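Local coordinates for protein Tv2483 (Treponema vincentii, PDB 6DET) that binds L-arginine with high selectivity as a lipoprotein, probably delivering it to an ABC transporter for uptake by the bacterium, at residues D64-L69 against Y219-R224; S101-T106 against Q111-C116. All blocks are in the same frame, centred on the assembly; numbering follows the deposited sequence.

Interaction 1. Residues D64-L69 against Y219-R224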
# COMPACT_ATOMS: atom_id res chain seq x y z
N ASP A 64 -6.02 5.83 10.65
CA ASP A 64 -6.27 5.65 12.07
C ASP A 64 -4.96 5.39 12.81
O ASP A 64 -4.72 5.94 13.90
CB ASP A 64 -7.24 4.50 12.29
CG ASP A 64 -8.69 4.89 12.04
OD1 ASP A 64 -8.99 6.09 11.90
OD2 ASP A 64 -9.54 3.99 12.01
N ILE A 65 -4.07 4.60 12.20
CA ILE A 65 -2.77 4.31 12.82
C ILE A 65 -1.99 5.60 13.03
O ILE A 65 -1.50 5.89 14.14
CB ILE A 65 -1.97 3.30 11.98
CG1 ILE A 65 -2.63 1.91 12.00
CG2 ILE A 65 -0.54 3.17 12.50
CD1 ILE A 65 -2.06 0.90 11.01
N PHE A 66 -1.81 6.39 11.97
CA PHE A 66 -0.94 7.56 12.10
C PHE A 66 -1.59 8.66 12.91
O PHE A 66 -0.88 9.42 13.58
CB PHE A 66 -0.53 8.07 10.71
CG PHE A 66 0.75 7.46 10.22
CD1 PHE A 66 1.96 7.90 10.71
CD2 PHE A 66 0.74 6.41 9.32
CE1 PHE A 66 3.16 7.33 10.29
CE2 PHE A 66 1.93 5.85 8.89
CZ PHE A 66 3.13 6.29 9.37
N THR A 67 -2.92 8.77 12.89
CA THR A 67 -3.57 9.78 13.72
C THR A 67 -3.31 9.53 15.20
O THR A 67 -3.00 10.46 15.96
CB THR A 67 -5.07 9.82 13.43
OG1 THR A 67 -5.31 10.18 12.06
CG2 THR A 67 -5.78 10.82 14.33
N GLU A 68 -3.43 8.26 15.63
CA GLU A 68 -3.25 7.92 17.04
C GLU A 68 -1.77 7.94 17.42
O GLU A 68 -1.41 8.41 18.50
CB GLU A 68 -3.87 6.55 17.32
CG GLU A 68 -3.59 6.01 18.72
CD GLU A 68 -4.12 6.90 19.83
OE1 GLU A 68 -4.85 7.89 19.54
OE2 GLU A 68 -3.81 6.61 21.02
N LEU A 69 -0.91 7.46 16.53
CA LEU A 69 0.52 7.51 16.77
C LEU A 69 0.98 8.95 17.00
O LEU A 69 1.70 9.23 17.97
CB LEU A 69 1.25 6.90 15.60
CG LEU A 69 2.76 6.99 15.72
CD1 LEU A 69 3.40 5.62 15.63
CD2 LEU A 69 3.24 7.89 14.61
N TYR A 219 3.56 -5.02 3.79
CA TYR A 219 3.37 -3.58 3.75
C TYR A 219 4.21 -2.96 4.87
O TYR A 219 4.37 -3.56 5.94
CB TYR A 219 1.92 -3.19 3.99
CG TYR A 219 0.95 -3.32 2.80
CD1 TYR A 219 1.41 -3.50 1.51
CD2 TYR A 219 -0.39 -3.16 3.01
CE1 TYR A 219 0.48 -3.53 0.41
CE2 TYR A 219 -1.32 -3.20 1.97
CZ TYR A 219 -0.86 -3.38 0.68
OH TYR A 219 -1.79 -3.36 -0.35
N THR A 220 4.67 -1.74 4.63
CA THR A 220 5.46 -0.98 5.59
C THR A 220 5.07 0.49 5.48
O THR A 220 4.19 0.87 4.69
CB THR A 220 6.96 -1.21 5.35
OG1 THR A 220 7.75 -0.55 6.35
CG2 THR A 220 7.38 -0.69 3.99
N PHE A 221 5.75 1.33 6.27
CA PHE A 221 5.73 2.77 6.09
C PHE A 221 7.16 3.18 5.75
O PHE A 221 8.10 2.75 6.42
CB PHE A 221 5.23 3.48 7.34
CG PHE A 221 3.91 3.02 7.81
CD1 PHE A 221 2.81 2.96 6.93
CD2 PHE A 221 3.72 2.63 9.12
CE1 PHE A 221 1.60 2.51 7.39
CE2 PHE A 221 2.50 2.19 9.56
CZ PHE A 221 1.44 2.13 8.70
N ALA A 222 7.31 3.96 4.67
CA ALA A 222 8.62 4.27 4.09
C ALA A 222 9.10 5.66 4.53
O ALA A 222 8.34 6.63 4.48
CB ALA A 222 8.56 4.22 2.56
N PHE A 223 10.39 5.74 4.90
CA PHE A 223 11.02 6.96 5.41
C PHE A 223 12.29 7.22 4.63
O PHE A 223 12.80 6.35 3.92
CB PHE A 223 11.35 6.82 6.90
CG PHE A 223 10.14 6.76 7.77
CD1 PHE A 223 9.42 5.58 7.86
CD2 PHE A 223 9.72 7.85 8.49
CE1 PHE A 223 8.31 5.50 8.64
CE2 PHE A 223 8.59 7.77 9.28
CZ PHE A 223 7.87 6.57 9.32
N ARG A 224 12.84 8.43 4.80
CA ARG A 224 14.12 8.73 4.18
C ARG A 224 15.18 7.81 4.76
O ARG A 224 15.13 7.45 5.94
CB ARG A 224 14.52 10.19 4.45
CG ARG A 224 13.77 11.21 3.60
CD ARG A 224 14.12 12.67 4.01
NE ARG A 224 13.48 12.99 5.28
CZ ARG A 224 12.28 13.53 5.42
NH1 ARG A 224 11.55 13.85 4.35
NH2 ARG A 224 11.80 13.74 6.64

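Interaction 2. Residues S101-T106 against Q111-C116. With ARG (arginine), chain B.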
# COMPACT_ATOMS: atom_id res chain seq x y z
N SER A 101 -0.37 4.40 2.60
CA SER A 101 -1.24 3.98 1.50
C SER A 101 -0.88 2.61 0.94
O SER A 101 -1.02 2.36 -0.26
CB SER A 101 -1.26 5.02 0.36
OG SER A 101 -1.86 6.15 0.87
N GLY A 102 -0.44 1.68 1.80
CA GLY A 102 -0.19 0.32 1.35
C GLY A 102 1.14 0.17 0.63
O GLY A 102 1.21 -0.44 -0.44
N PHE A 103 2.20 0.75 1.20
CA PHE A 103 3.53 0.71 0.60
C PHE A 103 4.17 -0.67 0.80
O PHE A 103 4.43 -1.08 1.94
CB PHE A 103 4.37 1.83 1.24
CG PHE A 103 5.72 2.04 0.60
CD1 PHE A 103 5.95 3.11 -0.26
CD2 PHE A 103 6.79 1.19 0.89
CE1 PHE A 103 7.18 3.29 -0.84
CE2 PHE A 103 8.03 1.38 0.30
CZ PHE A 103 8.22 2.44 -0.57
N SER A 104 4.46 -1.36 -0.31
CA SER A 104 5.06 -2.70 -0.27
C SER A 104 6.58 -2.70 -0.08
O SER A 104 7.31 -1.93 -0.71
CB SER A 104 4.72 -3.43 -1.56
OG SER A 104 3.32 -3.55 -1.69
N VAL A 105 7.06 -3.58 0.80
CA VAL A 105 8.48 -3.88 0.85
C VAL A 105 8.89 -4.64 -0.41
O VAL A 105 8.25 -5.62 -0.80
CB VAL A 105 8.83 -4.69 2.10
CG1 VAL A 105 10.32 -5.01 2.10
CG2 VAL A 105 8.43 -3.93 3.35
N THR A 106 9.95 -4.17 -1.07
CA THR A 106 10.63 -4.92 -2.11
C THR A 106 12.12 -4.83 -1.85
O THR A 106 12.61 -3.93 -1.15
CB THR A 106 10.37 -4.41 -3.53
OG1 THR A 106 11.05 -3.16 -3.71
CG2 THR A 106 8.87 -4.25 -3.82
N GLN A 111 17.03 -0.37 -1.02
CA GLN A 111 18.15 0.48 -1.42
C GLN A 111 17.74 1.94 -1.58
O GLN A 111 18.60 2.77 -1.87
CB GLN A 111 18.76 0.01 -2.74
CG GLN A 111 19.04 -1.47 -2.84
CD GLN A 111 19.97 -1.96 -1.76
OE1 GLN A 111 20.86 -1.23 -1.31
NE2 GLN A 111 19.78 -3.20 -1.33
N HIS A 112 16.46 2.28 -1.42
CA HIS A 112 15.99 3.63 -1.66
C HIS A 112 15.29 4.24 -0.47
O HIS A 112 15.08 5.46 -0.45
CB HIS A 112 15.00 3.67 -2.84
CG HIS A 112 15.61 3.34 -4.16
ND1 HIS A 112 15.74 4.27 -5.17
CD2 HIS A 112 16.10 2.18 -4.65
CE1 HIS A 112 16.29 3.70 -6.23
NE2 HIS A 112 16.52 2.43 -5.94
N TYR A 113 14.90 3.43 0.50
CA TYR A 113 14.08 3.86 1.62
C TYR A 113 14.50 3.14 2.88
O TYR A 113 15.00 2.00 2.83
CB TYR A 113 12.58 3.55 1.41
CG TYR A 113 11.93 4.11 0.16
CD1 TYR A 113 11.32 5.35 0.18
CD2 TYR A 113 11.87 3.37 -1.02
CE1 TYR A 113 10.68 5.86 -0.92
CE2 TYR A 113 11.25 3.87 -2.14
CZ TYR A 113 10.65 5.12 -2.09
OH TYR A 113 10.01 5.63 -3.20
N ARG A 114 14.26 3.79 4.02
CA ARG A 114 14.28 3.15 5.33
C ARG A 114 12.85 2.76 5.66
O ARG A 114 11.97 3.62 5.68
CB ARG A 114 14.84 4.08 6.41
CG ARG A 114 14.87 3.44 7.82
CD ARG A 114 15.50 4.36 8.86
NE ARG A 114 16.91 4.62 8.56
CZ ARG A 114 17.92 3.91 9.04
NH1 ARG A 114 17.70 2.87 9.85
NH2 ARG A 114 19.16 4.23 8.69
N MET A 115 12.60 1.48 5.87
CA MET A 115 11.24 1.00 6.05
C MET A 115 11.04 0.49 7.47
O MET A 115 11.95 -0.09 8.07
CB MET A 115 10.91 -0.07 4.99
CG MET A 115 10.87 0.56 3.59
SD MET A 115 10.64 -0.54 2.16
CE MET A 115 12.25 -1.27 2.09
N CYS A 116 9.87 0.77 8.04
CA CYS A 116 9.65 0.35 9.42
C CYS A 116 9.15 -1.08 9.43
O CYS A 116 8.76 -1.64 8.40
CB CYS A 116 8.66 1.27 10.12
SG CYS A 116 6.97 1.06 9.56
N ARG B . 1.53 -1.66 -2.77
CA ARG B . 1.61 -0.58 -3.80
C ARG B . 3.01 0.02 -3.79
O ARG B . 3.71 -0.13 -2.77
CB ARG B . 0.58 0.51 -3.53
CG ARG B . -0.87 0.06 -3.69
CD ARG B . -1.90 1.14 -3.34
NE ARG B . -1.79 2.26 -4.26
CZ ARG B . -1.29 3.45 -3.96
NH1 ARG B . -1.22 4.36 -4.93
NH2 ARG B . -0.85 3.73 -2.74
OXT ARG B . 3.41 0.66 -4.77

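Interaction 1. Residues D64-L69 against Y219-R224
Ile65 O accepts a hydrogen bond from Leu69 N at 2.9 Å, one helical turn on, and this backbone bond helps hold the turn of helix that presents Ile65 and Phe66 to Phe221. Across the contact the chemistry is wholly apolar, and two phenylalanine rings carry most of it. Phe66 drives its edge at one face of Phe221, a T-shaped stack with ring centroids 4.6 Å apart and planes at 65°. The thrust is centred: Phe66 CE2 stands 3.4 Å above the Phe221 plane, close to the middle of the ring. Phe66 CZ sits beside it, nearer the CB end of the Phe221 ring, at 3.7 Å from Phe221 CG. Such a geometry sets the slightly positive rim hydrogens of one ring against the pi cloud of the other. Phe221 reaches the helix because its CG lies anti to its own carbonyl carbon (chi1 -55°), beside the backbone N. Ile65 adds a looser touch, its branch methyl CG2 meeting Phe221 CE2 obliquely at 4.3 Å. All three residues are buried. Around them, Phe66 also leans on Phe79 of strand 76-81, Ile65 on Leu238 of helix 228-243, and Phe221 on Cys116. On the same strand, Tyr219 belongs to the arginine pocket, whereas the side chain of Phe221 lies about 10 Å from the ligand, nearest atom to nearest atom. The contact is a worked example of helix-on-sheet packing: helix 61-73 lies against strand 215-223 in the hydrophobic core of an alpha/beta lobe of a family 3 solute-binding protein.

Interaction 2. Residues S101-T106 against Q111-C116
Phe103 meets Tyr113 edge to face: CZ, the far corner of the phenylalanine ring, stands 3.7 Å above the tyrosine plane, offset toward its rim on the CE2 side. The planes are turned 76° apart. What brings the ring here is its first torsion (chi1 -172°), which swings CG anti to the backbone N and sends the side chain toward segment 111-116. Met115 takes another part of the same rim in a Met-aromatic contact, with SD 3.7 Å from Phe103 CE2, near the ring plane and not over a face. Its chain is extended as far as the sulfur and then bends (chi3 -75°), carrying CE to 4.2 Å from Thr106 O. The sulfur also lies alongside Val105, 4.2 Å from CG2. Arg109 adds a cation-pi contact to Phe103, and helix 87-92 flanks the Tyr113 ring.

The backbone next to Phe103 is part of the amino-acid site of this family 3 binding protein, here occupied by L-arginine. Ser104 grips the alpha-amino and carboxylate groups together: its N donates an almost straight bond to ligand O at 2.9 Å, while OG, held beside the backbone N, accepts from ligand N at 2.8 Å. Gly102 O takes the same ammonium at 2.6 Å. Glu217 bonds to Ser104 OG as a second-shell partner, and probably increases the negative potential felt by that ammonium. At the other end of the ligand, the guanidinium NH2 donates to Ser101 O at 2.8 Å, just where the chain turns a corner; the backbone of that corner is held in turn by Asp62, whose OD2 accepts from Gly102 N.

In the fold
Strand 215-223 is common ground. Interaction 1 joins its Phe221 to helix 61-73, while both strands of interaction 2, 98-104 and 114-115, pair with it in the sheet. Backbone bonds link Phe103 with Thr220, and Cys116 with Phe221; a probable bond from Thr220 OG1 to Cys116 O adds a side-chain tie. The centres of interactions 1 and 2 lie about 11 Å apart, yet the settings differ. Interaction 1 is fully buried and apolar, with a single stacked ring pair at its heart. Interaction 2 is only partly buried: it has an aromatic and sulfur side, but its first segment turns polar backbone groups and one serine hydroxyl to the arginine, a ligand that Tyr219 of segment 219-224 also touches.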